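Local coordinates for protein peptide amidase (Stenotrophomonas maltophilia, PDB 1M22) that probably hydrolyses amide bonds, C-terminal peptide amides among them, as a serine-nucleophile enzyme of the amidase signature family, at residues 10-15 with 228-233; 153-158 with 488-493; 263-268 with 473-478; 277-282 with 413-418; 447-452 with 479-484. All coordinates share one frame; numbering follows the deposited sequence.

Contact 1: 10-15 with 228-233; sequences ETDVAD and ARSVAD
Asp233 OD1 accepts two hydrogen bonds, one from Val13 N at the start of helix 13-21 and one from water 2. Val13 N donates to Asp233 OD1 at 2.8 Å, arriving 36° above the carboxylate plane, and water 2 donates to the same OD1 at 2.7 Å while accepting from Ala14 N. Asp233 thus meets the first N-H of that helix directly and the second through water. Val13 also leans its CG2 on this carboxylate, with CG2 3.5 Å from Asp233 CG. Asp233 itself lies in the first turn of helix 231-241, whose N-cap is Ser230: Asp233 N donates to Ser230 OG at 3.2 Å. The cap hydroxyl sits between its own N and carbonyl carbon (chi1 70°), and from there Ser230 OG donates in turn to Asp12 OD1 at 2.8 Å. Asp12 OD1 and Asp233 OD1 come within 3.5 Å with their carboxylates almost perpendicular, a proximity of like charges that these donors probably ease. Nearer the N terminus, the Glu10 carboxylate rests on Arg229 CD (OE2 to CD 3.6 Å), its plane turned 75° from the guanidinium; the Glu10 salt bridge goes to Arg487, whereas Arg229 NH1 donates to Val173 O and Ala178 O.

Contact 2: 153-158 with 488-493; sequences RNPYRI and RPPHFD
Tyr156 and Pro490 form the centre of this contact through a CH-pi interaction. Pro490 CB stands 3.6 Å from the centroid of the Tyr156 ring and only 3° off the ring normal, squarely over one face. The ring is placed there by CG lying anti to the carbonyl carbon (chi1 -70°), and its far end reaches back along the proline, with Tyr156 CZ 3.6 Å from Pro490 CD. Apolar packing continues beside the CH-pi contact: Pro155 CB touches Pro490 CB at 3.9 Å and Phe492 CE2 at the same 3.9 Å, so this one carbon meets both the Pro490 ring and the phenyl group.

Hydrogen bonds join the polar ends. The Tyr156 hydroxyl donates to Arg488 O at 2.6 Å, with a C=O...donor angle of 146°. Two waters bridge the backbones: water 3 donates to Pro155 O and His491 O, and water 4 donates to Tyr156 O and accepts from His491 N at 3.0 Å. Within 153-158 an Asx turn, Tyr156 N to Asn154 OD1 at 2.8 Å, overlaps a type I beta turn from Asn154 to Arg157; Asn154 ND2 ties this turn to Ser161 O and Ile196 O.

The C-terminal tail that follows helix 470-484 is thereby laid over the loop between strand 150-151 and helix 167-174. Because Pro489 and Pro490 have no amide hydrogens, the tail contributes mainly carbonyls and ring carbons: the direct hydrogen bond across the contact comes from the tyrosine hydroxyl, and water joins the backbones.

Contact 3: 263-268 with 473-478; sequences TARLDP and LIEMAY
Arg265 runs alongside Glu475, both side chains pointing the same way. From its CB, which lies 3.8 Å from Glu475 CG, the chain bends at both chi2 (-79°) and chi3 (68°), which brings its NE beside the glutamate carboxylate. Its CD comes 3.3 Å from Glu475 OE2. The next atom, Arg265 NE, makes the salt bridge to Glu475 OE2 at 2.7 Å, a bent bond with an N-H...O angle of 136°; the oxygen is met on its anti side, out of the carboxylate plane. At the tip, NH2 donates a hydrogen bond to water 5, while NH1 goes to Tyr260 OH. Water 5 also donates to Glu475 OE2 (2.8 Å) and to Asp267 OD2, closing a small polar ring of arginine, water and glutamate.

Beside this lies an apolar patch. Leu266, the centre of an inverse gamma turn, sets its CB 3.8 Å from the Tyr478 ring centroid, directly over the face, and its CD2 reaches Ile474 CG2 at 3.9 Å. Pro268 CD lies 4.0 Å from Tyr478 CE2.

The short 3-10 segment and the loop leading to strand 275-279 are in this way seated on helix 470-484. Glu475 OE1 has a second, weak and long ion pair with Lys274. Between the two segments a single N-H and a shared water carry the charge pairing, and that water probably eases the proximity of the Asp267 and Glu475 carboxylates.

Contact 4: 277-282 with 413-418; sequences GLLQTP and LVAPTT
Gly277 and Leu278 pair with Leu413 and Val414 as parallel bridges, the two short strand axes approaching to 4.7 Å with an angle of 36° between their directions. Two backbone hydrogen bonds fix the register: Val414 N donates to Gly277 O at 2.9 Å, and Leu279 N to Val414 O at 2.9 Å, the latter nearly along the C=O axis. One residue, Val414, therefore uses both its N-H and its carbonyl toward the neighbouring strand, as a parallel pair requires. A CA-H...O contact from Leu413 CA to Gly277 O, 3.3 Å, adds to the first of these bonds.

Side chains alternate between the faces. Leu278 and Val414 share one, where Leu278 CD1 meets Val414 CG2 at 3.9 Å and the two side chains lie about perpendicular; Leu278 CG is anti to the backbone N (chi1 176°), which carries CD1 across to the valine. Leu279 leans over the neighbouring strand and spans two of its residues, with Leu279 CD1 4.1 Å from Leu413 CB and Leu279 CB 4.0 Å from Ala415 CB. Just past the strand, Gln280 folds back so that NE2 donates to Leu278 O at 3.0 Å, from above the carbonyl plane.

Ile293 of helix 289-302 covers Leu278, and Phe463 of strand 457-464 touches Val414. In the strand order, 275-279 has parallel neighbours on both sides, 412-416 and 306-310; with helix 289-302 it forms a beta-alpha-beta crossover to 306-310, in the parallel group of strands at the 306-310 edge of the large mixed sheet characteristic of amidase signature enzymes.

Contact 5: 447-452 with 479-484; sequences LTVPMG and AYEQRT
The Tyr480 hydroxyl presses against a methylene: its OH stands 3.1 Å from Met451 CB, a close approach for a polar oxygen and an aliphatic carbon, and no direct hydrogen bond crosses between the two segments. Met451 is where strand 446-454 bulges, since Met451 and Gly452 both face Val459 in a classic beta bulge. Its CG lies between the backbone N and the carbonyl carbon (chi1 76°), and the Met451 side chain also packs on Leu292 and Ala296 of helix 289-302.

The rest of the phenol ring meets the strand at its edge. Tyr480 has CG anti to the backbone N (chi1 166°), which sends the ring from the helix toward the strand; there Pro450 O lies 3.8 Å from CE2, near the ring plane, and Val449 CG1 is 4.0 Å from CD2. The same Val449 CG1 touches Glu481 CB at 4.0 Å, wedging the valine between two successive helix residues. The axes of the two short segments approach to 9.1 Å, with 18° between their directions, the spacing of a helix layered on a sheet.

Water supplies the polar link: water 6 donates to Pro450 O at 2.8 Å and to Thr484 OG1 at 2.8 Å. Thr484 OG1 in turn donates to Tyr480 O at 2.8 Å, and it stands over one face of the Tyr480 ring, offset toward the rim. Helix and sheet are thus held here by apolar packing, with one water joining a strand carbonyl to the Thr484 hydroxyl.

From the N terminus, contact 1 opens at 10-15 and closes at 228-233, tying the start of helix 13-21 to that of helix 231-241. Contact 2 opens meanwhile at 153-158 and closes last, tying the C-terminal tail to the loop after strand 150-151; it crosses contact 1 and encloses the other three. Contact 3 opens at 263-268, and contact 4 begins and ends inside it, pairing two strands of the main sheet. Contact 5, which ties helix 470-484 to strand 446-454, opens before contact 3 closes, so those two cross. Ala232 packs on Leu266 between contacts 1 and 3, Glu481 joins contact 5 to Val231 N of contact 1, and Thr417 to Thr448 joins contacts 4 and 5.

Contact 1: 10-15 with 228-233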
# COMPACT_ATOMS: atom_id res chain seq x y z
N GLU A 10 -3.76 -17.91 5.63
CA GLU A 10 -2.48 -17.60 6.25
C GLU A 10 -1.28 -18.35 5.67
O GLU A 10 -0.24 -18.44 6.32
CB GLU A 10 -2.55 -17.86 7.76
CG GLU A 10 -3.71 -17.19 8.46
CD GLU A 10 -3.74 -15.69 8.24
OE1 GLU A 10 -2.73 -15.02 8.54
OE2 GLU A 10 -4.78 -15.19 7.76
N THR A 11 -1.42 -18.87 4.45
CA THR A 11 -0.33 -19.61 3.83
C THR A 11 0.57 -18.68 3.02
O THR A 11 0.10 -17.98 2.12
CB THR A 11 -0.86 -20.73 2.91
OG1 THR A 11 -1.78 -21.55 3.65
CG2 THR A 11 0.28 -21.60 2.41
N ASP A 12 1.86 -18.69 3.34
CA ASP A 12 2.84 -17.84 2.67
C ASP A 12 3.06 -18.19 1.20
O ASP A 12 2.83 -19.32 0.77
CB ASP A 12 4.19 -17.89 3.38
CG ASP A 12 4.14 -17.31 4.78
OD1 ASP A 12 3.66 -16.16 4.92
OD2 ASP A 12 4.58 -17.98 5.73
N VAL A 13 3.51 -17.20 0.44
CA VAL A 13 3.79 -17.37 -0.97
C VAL A 13 4.76 -18.53 -1.22
O VAL A 13 4.53 -19.36 -2.10
CB VAL A 13 4.38 -16.07 -1.58
CG1 VAL A 13 4.86 -16.32 -3.00
CG2 VAL A 13 3.33 -14.97 -1.55
N ALA A 14 5.83 -18.59 -0.44
CA ALA A 14 6.83 -19.64 -0.61
C ALA A 14 6.23 -21.02 -0.37
O ALA A 14 6.63 -21.99 -1.01
CB ALA A 14 8.00 -19.41 0.34
N ASP A 15 5.29 -21.11 0.56
CA ASP A 15 4.65 -22.39 0.85
C ASP A 15 3.70 -22.78 -0.27
O ASP A 15 3.65 -23.94 -0.67
CB ASP A 15 3.92 -22.33 2.20
CG ASP A 15 4.88 -22.26 3.37
OD1 ASP A 15 5.69 -23.20 3.53
OD2 ASP A 15 4.83 -21.28 4.14
N ALA A 228 0.69 -7.68 2.28
CA ALA A 228 0.68 -9.12 2.50
C ALA A 228 0.49 -9.44 3.96
O ALA A 228 0.59 -8.57 4.82
CB ALA A 228 2.01 -9.70 2.01
N ARG A 229 0.23 -10.71 4.25
CA ARG A 229 0.03 -11.12 5.63
C ARG A 229 1.35 -11.31 6.37
O ARG A 229 1.39 -11.32 7.60
CB ARG A 229 -0.79 -12.40 5.69
CG ARG A 229 -2.24 -12.22 5.25
CD ARG A 229 -2.96 -13.55 5.16
NE ARG A 229 -2.36 -14.41 4.14
CZ ARG A 229 -2.60 -14.33 2.84
NH1 ARG A 229 -3.44 -13.42 2.37
NH2 ARG A 229 -1.97 -15.14 2.00
N SER A 230 2.44 -11.45 5.61
CA SER A 230 3.76 -11.66 6.20
C SER A 230 4.83 -10.84 5.50
O SER A 230 4.68 -10.45 4.35
CB SER A 230 4.14 -13.14 6.13
OG SER A 230 4.41 -13.51 4.78
N VAL A 231 5.93 -10.60 6.22
CA VAL A 231 7.05 -9.86 5.67
C VAL A 231 7.68 -10.63 4.51
O VAL A 231 8.08 -10.03 3.51
CB VAL A 231 8.11 -9.57 6.76
CG1 VAL A 231 9.33 -8.90 6.14
CG2 VAL A 231 7.51 -8.68 7.84
N ALA A 232 7.75 -11.95 4.63
CA ALA A 232 8.33 -12.77 3.56
C ALA A 232 7.54 -12.60 2.26
O ALA A 232 8.12 -12.51 1.18
CB ALA A 232 8.35 -14.23 3.98
N ASP A 233 6.21 -12.58 2.36
CA ASP A 233 5.37 -12.40 1.18
C ASP A 233 5.59 -11.02 0.58
O ASP A 233 5.67 -10.87 -0.64
CB ASP A 233 3.89 -12.58 1.55
CG ASP A 233 3.50 -14.02 1.78
OD1 ASP A 233 4.39 -14.91 1.74
OD2 ASP A 233 2.30 -14.28 1.99
O HOH W 1 0.41 -15.96 0.39
O HOH W 2 6.67 -16.39 1.33

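Contact 2: 153-158 with 488-493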
# COMPACT_ATOMS: atom_id res chain seq x y z
N ARG A 153 -15.34 -2.57 3.79
CA ARG A 153 -15.45 -2.72 5.23
C ARG A 153 -14.30 -3.46 5.88
O ARG A 153 -13.71 -4.36 5.28
CB ARG A 153 -16.76 -3.44 5.57
CG ARG A 153 -17.99 -2.67 5.11
CD ARG A 153 -19.28 -3.44 5.31
NE ARG A 153 -20.43 -2.64 4.91
CZ ARG A 153 -20.92 -1.62 5.61
NH1 ARG A 153 -20.36 -1.26 6.76
NH2 ARG A 153 -21.97 -0.94 5.16
N ASN A 154 -13.98 -3.09 7.11
CA ASN A 154 -12.91 -3.74 7.86
C ASN A 154 -13.41 -5.13 8.25
O ASN A 154 -14.46 -5.26 8.89
CB ASN A 154 -12.59 -2.93 9.12
CG ASN A 154 -11.34 -3.41 9.81
OD1 ASN A 154 -11.18 -4.60 10.08
ND2 ASN A 154 -10.43 -2.48 10.11
N PRO A 155 -12.68 -6.19 7.87
CA PRO A 155 -13.13 -7.54 8.20
C PRO A 155 -13.12 -7.91 9.68
O PRO A 155 -13.76 -8.88 10.08
CB PRO A 155 -12.20 -8.42 7.37
CG PRO A 155 -10.92 -7.63 7.35
CD PRO A 155 -11.40 -6.21 7.14
N TYR A 156 -12.40 -7.14 10.49
CA TYR A 156 -12.34 -7.42 11.92
C TYR A 156 -13.60 -6.95 12.64
O TYR A 156 -13.93 -7.43 13.72
CB TYR A 156 -11.09 -6.79 12.55
CG TYR A 156 -9.82 -7.48 12.12
CD1 TYR A 156 -9.22 -7.19 10.90
CD2 TYR A 156 -9.26 -8.50 12.90
CE1 TYR A 156 -8.10 -7.90 10.46
CE2 TYR A 156 -8.15 -9.21 12.47
CZ TYR A 156 -7.57 -8.91 11.25
OH TYR A 156 -6.47 -9.62 10.81
N ARG A 157 -14.31 -6.01 12.02
CA ARG A 157 -15.56 -5.46 12.55
C ARG A 157 -16.12 -4.69 11.36
O ARG A 157 -15.71 -3.56 11.10
CB ARG A 157 -15.27 -4.55 13.73
CG ARG A 157 -16.49 -4.13 14.51
CD ARG A 157 -15.99 -3.45 15.78
NE ARG A 157 -16.08 -4.37 16.87
CZ ARG A 157 -15.21 -4.95 17.69
NH1 ARG A 157 -13.89 -4.81 17.69
NH2 ARG A 157 -15.78 -5.75 18.56
N ILE A 158 -17.06 -5.30 10.65
CA ILE A 158 -17.60 -4.71 9.42
C ILE A 158 -18.27 -3.35 9.50
O ILE A 158 -18.53 -2.73 8.47
CB ILE A 158 -18.51 -5.72 8.68
CG1 ILE A 158 -19.70 -6.14 9.56
CG2 ILE A 158 -17.70 -6.94 8.28
CD1 ILE A 158 -20.81 -5.12 9.63
N ARG A 488 -3.44 -11.92 13.75
CA ARG A 488 -4.54 -12.83 14.03
C ARG A 488 -5.55 -12.54 12.93
O ARG A 488 -5.89 -11.38 12.69
CB ARG A 488 -5.14 -12.54 15.41
CG ARG A 488 -4.24 -12.92 16.57
CD ARG A 488 -4.07 -14.44 16.65
NE ARG A 488 -3.16 -14.84 17.71
CZ ARG A 488 -1.83 -14.73 17.65
NH1 ARG A 488 -1.25 -14.22 16.58
NH2 ARG A 488 -1.09 -15.13 18.67
N PRO A 489 -6.03 -13.59 12.24
CA PRO A 489 -7.01 -13.36 11.17
C PRO A 489 -8.34 -12.86 11.71
O PRO A 489 -8.66 -13.06 12.89
CB PRO A 489 -7.13 -14.73 10.52
CG PRO A 489 -6.92 -15.66 11.67
CD PRO A 489 -5.75 -15.03 12.40
N PRO A 490 -9.12 -12.18 10.87
CA PRO A 490 -10.42 -11.67 11.30
C PRO A 490 -11.41 -12.83 11.45
O PRO A 490 -11.29 -13.85 10.78
CB PRO A 490 -10.81 -10.72 10.17
CG PRO A 490 -10.20 -11.37 8.97
CD PRO A 490 -8.84 -11.78 9.48
N HIS A 491 -12.37 -12.66 12.35
CA HIS A 491 -13.37 -13.70 12.58
C HIS A 491 -14.69 -13.26 11.97
O HIS A 491 -15.22 -12.20 12.30
CB HIS A 491 -13.55 -13.95 14.08
CG HIS A 491 -14.53 -15.04 14.39
ND1 HIS A 491 -15.86 -14.96 14.05
CD2 HIS A 491 -14.36 -16.23 15.01
CE1 HIS A 491 -16.48 -16.06 14.45
NE2 HIS A 491 -15.59 -16.85 15.04
N PHE A 492 -15.22 -14.08 11.06
CA PHE A 492 -16.49 -13.77 10.41
C PHE A 492 -17.63 -14.51 11.11
O PHE A 492 -17.43 -15.62 11.61
CB PHE A 492 -16.46 -14.15 8.93
CG PHE A 492 -15.38 -13.44 8.15
CD1 PHE A 492 -14.17 -14.06 7.88
CD2 PHE A 492 -15.58 -12.14 7.70
CE1 PHE A 492 -13.17 -13.40 7.18
CE2 PHE A 492 -14.59 -11.47 7.00
CZ PHE A 492 -13.38 -12.10 6.73
N ASP A 493 -18.81 -13.90 11.15
CA ASP A 493 -19.97 -14.51 11.80
C ASP A 493 -20.20 -15.91 11.27
O ASP A 493 -20.27 -16.88 12.03
CB ASP A 493 -21.24 -13.68 11.56
CG ASP A 493 -21.10 -12.23 11.99
OD1 ASP A 493 -20.33 -11.95 12.93
OD2 ASP A 493 -21.78 -11.37 11.38
O HOH W 3 -16.25 -9.95 10.76
O HOH W 4 -12.53 -10.17 14.10

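Contact 3: 263-268 with 473-478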
# COMPACT_ATOMS: atom_id res chain seq x y z
N THR A 263 14.14 -11.50 -0.57
CA THR A 263 13.86 -12.62 0.33
C THR A 263 15.15 -13.11 0.99
O THR A 263 15.11 -13.83 1.98
CB THR A 263 13.17 -13.81 -0.38
OG1 THR A 263 14.07 -14.43 -1.31
CG2 THR A 263 11.93 -13.33 -1.12
N ALA A 264 16.29 -12.69 0.45
CA ALA A 264 17.58 -13.06 1.02
C ALA A 264 17.78 -12.29 2.33
O ALA A 264 18.63 -12.65 3.15
CB ALA A 264 18.71 -12.73 0.05
N ARG A 265 17.00 -11.23 2.52
CA ARG A 265 17.09 -10.41 3.72
C ARG A 265 16.16 -10.87 4.84
O ARG A 265 16.04 -10.21 5.87
CB ARG A 265 16.79 -8.95 3.36
CG ARG A 265 17.84 -8.28 2.47
CD ARG A 265 19.07 -7.84 3.27
NE ARG A 265 19.84 -8.97 3.79
CZ ARG A 265 20.55 -9.80 3.04
NH1 ARG A 265 20.58 -9.65 1.72
NH2 ARG A 265 21.23 -10.79 3.60
N LEU A 266 15.50 -12.01 4.64
CA LEU A 266 14.61 -12.56 5.66
C LEU A 266 15.50 -13.29 6.67
O LEU A 266 15.53 -14.53 6.73
CB LEU A 266 13.59 -13.50 5.02
CG LEU A 266 12.69 -12.82 3.97
CD1 LEU A 266 11.83 -13.87 3.28
CD2 LEU A 266 11.83 -11.75 4.62
N ASP A 267 16.21 -12.50 7.46
CA ASP A 267 17.14 -13.00 8.47
C ASP A 267 16.54 -12.94 9.88
O ASP A 267 16.27 -11.86 10.39
CB ASP A 267 18.40 -12.13 8.42
CG ASP A 267 19.53 -12.67 9.28
OD1 ASP A 267 19.27 -13.54 10.13
OD2 ASP A 267 20.67 -12.21 9.10
N PRO A 268 16.33 -14.10 10.52
CA PRO A 268 15.77 -14.13 11.87
C PRO A 268 16.65 -13.46 12.92
O PRO A 268 16.21 -13.19 14.04
CB PRO A 268 15.56 -15.63 12.12
CG PRO A 268 16.64 -16.26 11.32
CD PRO A 268 16.60 -15.47 10.03
N LEU A 473 15.45 -2.61 6.38
CA LEU A 473 14.14 -2.55 7.01
C LEU A 473 13.47 -3.91 7.00
O LEU A 473 12.81 -4.29 7.97
CB LEU A 473 13.24 -1.53 6.31
CG LEU A 473 13.61 -0.05 6.50
CD1 LEU A 473 12.54 0.82 5.84
CD2 LEU A 473 13.71 0.27 7.98
N ILE A 474 13.63 -4.65 5.91
CA ILE A 474 13.04 -5.97 5.81
C ILE A 474 13.68 -6.93 6.82
O ILE A 474 12.97 -7.70 7.48
CB ILE A 474 13.16 -6.52 4.38
CG1 ILE A 474 12.19 -5.76 3.47
CG2 ILE A 474 12.87 -8.02 4.35
CD1 ILE A 474 12.34 -6.07 1.99
N GLU A 475 15.00 -6.87 6.95
CA GLU A 475 15.70 -7.74 7.91
C GLU A 475 15.17 -7.50 9.32
O GLU A 475 14.89 -8.44 10.06
CB GLU A 475 17.20 -7.44 7.95
CG GLU A 475 17.97 -7.55 6.66
CD GLU A 475 19.46 -7.32 6.87
OE1 GLU A 475 19.81 -6.35 7.59
OE2 GLU A 475 20.27 -8.09 6.32
N MET A 476 15.05 -6.22 9.69
CA MET A 476 14.58 -5.86 11.01
C MET A 476 13.12 -6.22 11.25
O MET A 476 12.77 -6.77 12.30
CB MET A 476 14.82 -4.37 11.24
CG MET A 476 16.31 -4.02 11.27
SD MET A 476 16.69 -2.27 11.51
CE MET A 476 16.32 -2.09 13.15
N ALA A 477 12.28 -5.92 10.27
CA ALA A 477 10.85 -6.22 10.38
C ALA A 477 10.62 -7.72 10.45
O ALA A 477 9.78 -8.19 11.22
CB ALA A 477 10.11 -5.62 9.19
N TYR A 478 11.35 -8.48 9.65
CA TYR A 478 11.21 -9.93 9.65
C TYR A 478 11.63 -10.51 11.00
O TYR A 478 10.95 -11.36 11.56
CB TYR A 478 12.07 -10.54 8.54
CG TYR A 478 11.98 -12.05 8.46
CD1 TYR A 478 10.85 -12.67 7.93
CD2 TYR A 478 13.03 -12.85 8.91
CE1 TYR A 478 10.76 -14.06 7.86
CE2 TYR A 478 12.95 -14.25 8.84
CZ TYR A 478 11.81 -14.84 8.32
OH TYR A 478 11.72 -16.21 8.24
O HOH W 5 21.31 -10.72 6.63

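Contact 4: 277-282 with 413-418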
# COMPACT_ATOMS: atom_id res chain seq x y z
N GLY A 277 15.37 3.91 16.98
CA GLY A 277 14.86 5.04 17.72
C GLY A 277 13.35 4.93 17.83
O GLY A 277 12.65 4.88 16.81
N LEU A 278 12.84 4.88 19.05
CA LEU A 278 11.39 4.80 19.29
C LEU A 278 10.88 6.23 19.33
O LEU A 278 11.18 6.98 20.27
CB LEU A 278 11.10 4.09 20.61
CG LEU A 278 9.63 4.03 21.04
CD1 LEU A 278 8.79 3.33 19.97
CD2 LEU A 278 9.53 3.29 22.36
N LEU A 279 10.09 6.61 18.33
CA LEU A 279 9.58 7.97 18.23
C LEU A 279 8.61 8.37 19.34
O LEU A 279 7.61 7.70 19.59
CB LEU A 279 8.93 8.18 16.86
CG LEU A 279 9.90 8.04 15.68
CD1 LEU A 279 9.14 8.19 14.37
CD2 LEU A 279 10.99 9.09 15.78
N GLN A 280 8.93 9.48 19.99
CA GLN A 280 8.11 10.00 21.08
C GLN A 280 7.05 10.97 20.57
O GLN A 280 7.36 12.07 20.13
CB GLN A 280 9.01 10.71 22.09
CG GLN A 280 10.12 9.83 22.64
CD GLN A 280 9.58 8.65 23.41
OE1 GLN A 280 8.97 8.81 24.47
NE2 GLN A 280 9.81 7.45 22.89
N THR A 281 5.79 10.53 20.61
CA THR A 281 4.66 11.35 20.19
C THR A 281 3.48 10.91 21.04
O THR A 281 3.53 9.87 21.71
CB THR A 281 4.29 11.14 18.71
OG1 THR A 281 3.54 9.92 18.56
CG2 THR A 281 5.53 11.09 17.83
N PRO A 282 2.39 11.70 21.03
CA PRO A 282 1.20 11.37 21.82
C PRO A 282 0.58 10.02 21.47
O PRO A 282 -0.19 9.46 22.25
CB PRO A 282 0.26 12.53 21.50
CG PRO A 282 1.20 13.67 21.30
CD PRO A 282 2.28 13.05 20.45
N LEU A 413 13.70 4.05 12.56
CA LEU A 413 12.85 4.71 13.54
C LEU A 413 11.60 3.85 13.59
O LEU A 413 11.15 3.34 12.56
CB LEU A 413 12.49 6.12 13.07
CG LEU A 413 13.67 7.04 12.78
CD1 LEU A 413 13.18 8.37 12.22
CD2 LEU A 413 14.46 7.27 14.06
N VAL A 414 11.05 3.66 14.78
CA VAL A 414 9.83 2.87 14.92
C VAL A 414 8.81 3.60 15.77
O VAL A 414 9.15 4.48 16.57
CB VAL A 414 10.10 1.48 15.54
CG1 VAL A 414 11.09 0.72 14.68
CG2 VAL A 414 10.60 1.62 16.96
N ALA A 415 7.55 3.22 15.60
CA ALA A 415 6.45 3.83 16.34
C ALA A 415 5.18 3.10 15.98
O ALA A 415 5.15 2.32 15.03
CB ALA A 415 6.31 5.30 15.94
N PRO A 416 4.11 3.30 16.77
CA PRO A 416 2.87 2.62 16.42
C PRO A 416 2.50 3.28 15.09
O PRO A 416 2.74 4.48 14.92
CB PRO A 416 1.91 3.04 17.53
CG PRO A 416 2.82 3.31 18.69
CD PRO A 416 3.98 4.03 18.05
N THR A 417 1.94 2.53 14.15
CA THR A 417 1.59 3.11 12.86
C THR A 417 0.47 4.14 12.95
O THR A 417 0.57 5.23 12.40
CB THR A 417 1.19 1.99 11.87
OG1 THR A 417 2.24 1.02 11.83
CG2 THR A 417 0.96 2.56 10.48
N THR A 418 -0.59 3.77 13.66
CA THR A 418 -1.74 4.64 13.82
C THR A 418 -2.61 4.06 14.94
O THR A 418 -2.17 3.17 15.66
CB THR A 418 -2.55 4.74 12.49
OG1 THR A 418 -3.63 5.67 12.64
CG2 THR A 418 -3.11 3.37 12.10

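Contact 5: 447-452 with 479-484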
# COMPACT_ATOMS: atom_id res chain seq x y z
N LEU A 447 7.53 0.58 6.58
CA LEU A 447 7.00 -0.78 6.60
C LEU A 447 6.29 -1.03 7.92
O LEU A 447 6.87 -0.81 8.98
CB LEU A 447 8.17 -1.75 6.44
CG LEU A 447 8.02 -3.25 6.13
CD1 LEU A 447 9.40 -3.85 5.91
CD2 LEU A 447 7.31 -3.95 7.28
N THR A 448 5.03 -1.47 7.86
CA THR A 448 4.29 -1.75 9.07
C THR A 448 4.10 -3.26 9.23
O THR A 448 3.84 -3.97 8.26
CB THR A 448 2.91 -1.03 9.09
OG1 THR A 448 2.25 -1.30 10.33
CG2 THR A 448 2.03 -1.50 7.94
N VAL A 449 4.25 -3.73 10.47
CA VAL A 449 4.10 -5.15 10.82
C VAL A 449 3.10 -5.25 11.98
O VAL A 449 3.17 -4.48 12.93
CB VAL A 449 5.44 -5.77 11.29
CG1 VAL A 449 5.25 -7.25 11.60
CG2 VAL A 449 6.50 -5.58 10.23
N PRO A 450 2.17 -6.22 11.91
CA PRO A 450 1.20 -6.37 13.00
C PRO A 450 1.88 -6.55 14.35
O PRO A 450 2.84 -7.32 14.47
CB PRO A 450 0.43 -7.62 12.59
CG PRO A 450 0.44 -7.53 11.09
CD PRO A 450 1.87 -7.13 10.79
N MET A 451 1.41 -5.84 15.37
CA MET A 451 2.01 -5.97 16.69
C MET A 451 1.01 -6.29 17.79
O MET A 451 1.36 -6.33 18.97
CB MET A 451 2.82 -4.73 17.05
CG MET A 451 2.03 -3.51 17.46
SD MET A 451 3.14 -2.37 18.35
CE MET A 451 3.53 -3.35 19.67
N GLY A 452 -0.25 -6.51 17.41
CA GLY A 452 -1.26 -6.83 18.39
C GLY A 452 -2.60 -6.22 18.06
O GLY A 452 -2.86 -5.81 16.93
N ALA A 479 12.77 -10.04 11.52
CA ALA A 479 13.26 -10.53 12.80
C ALA A 479 12.24 -10.25 13.91
O ALA A 479 12.03 -11.08 14.79
CB ALA A 479 14.59 -9.86 13.14
N TYR A 480 11.61 -9.08 13.86
CA TYR A 480 10.60 -8.73 14.85
C TYR A 480 9.38 -9.64 14.70
O TYR A 480 8.86 -10.19 15.67
CB TYR A 480 10.17 -7.27 14.69
CG TYR A 480 8.91 -6.96 15.46
CD1 TYR A 480 8.93 -6.82 16.85
CD2 TYR A 480 7.67 -6.89 14.82
CE1 TYR A 480 7.75 -6.64 17.58
CE2 TYR A 480 6.49 -6.71 15.53
CZ TYR A 480 6.54 -6.58 16.91
OH TYR A 480 5.36 -6.44 17.61
N GLU A 481 8.92 -9.78 13.46
CA GLU A 481 7.76 -10.59 13.16
C GLU A 481 7.92 -12.05 13.58
O GLU A 481 7.00 -12.65 14.13
CB GLU A 481 7.48 -10.53 11.66
CG GLU A 481 6.31 -11.37 11.20
CD GLU A 481 6.36 -11.67 9.72
OE1 GLU A 481 7.38 -12.24 9.27
OE2 GLU A 481 5.40 -11.32 9.00
N GLN A 482 9.09 -12.62 13.31
CA GLN A 482 9.32 -14.01 13.63
C GLN A 482 9.31 -14.37 15.11
O GLN A 482 9.05 -15.51 15.46
CB GLN A 482 10.61 -14.49 12.97
CG GLN A 482 10.50 -14.56 11.45
CD GLN A 482 9.31 -15.40 10.99
OE1 GLN A 482 8.33 -14.87 10.46
NE2 GLN A 482 9.39 -16.70 11.21
N ARG A 483 9.59 -13.40 15.98
CA ARG A 483 9.55 -13.72 17.40
C ARG A 483 8.24 -13.29 18.06
O ARG A 483 8.01 -13.58 19.23
CB ARG A 483 10.76 -13.13 18.14
CG ARG A 483 10.91 -11.62 18.11
CD ARG A 483 12.11 -11.24 18.98
NE ARG A 483 11.86 -11.56 20.39
CZ ARG A 483 12.74 -12.13 21.21
NH1 ARG A 483 13.95 -12.47 20.79
NH2 ARG A 483 12.39 -12.36 22.47
N THR A 484 7.38 -12.63 17.30
CA THR A 484 6.10 -12.18 17.84
C THR A 484 4.89 -12.83 17.17
O THR A 484 3.96 -13.24 17.86
CB THR A 484 5.96 -10.65 17.73
OG1 THR A 484 6.19 -10.23 16.38
CG2 THR A 484 6.96 -9.96 18.65
O HOH W 6 4.16 -9.78 14.56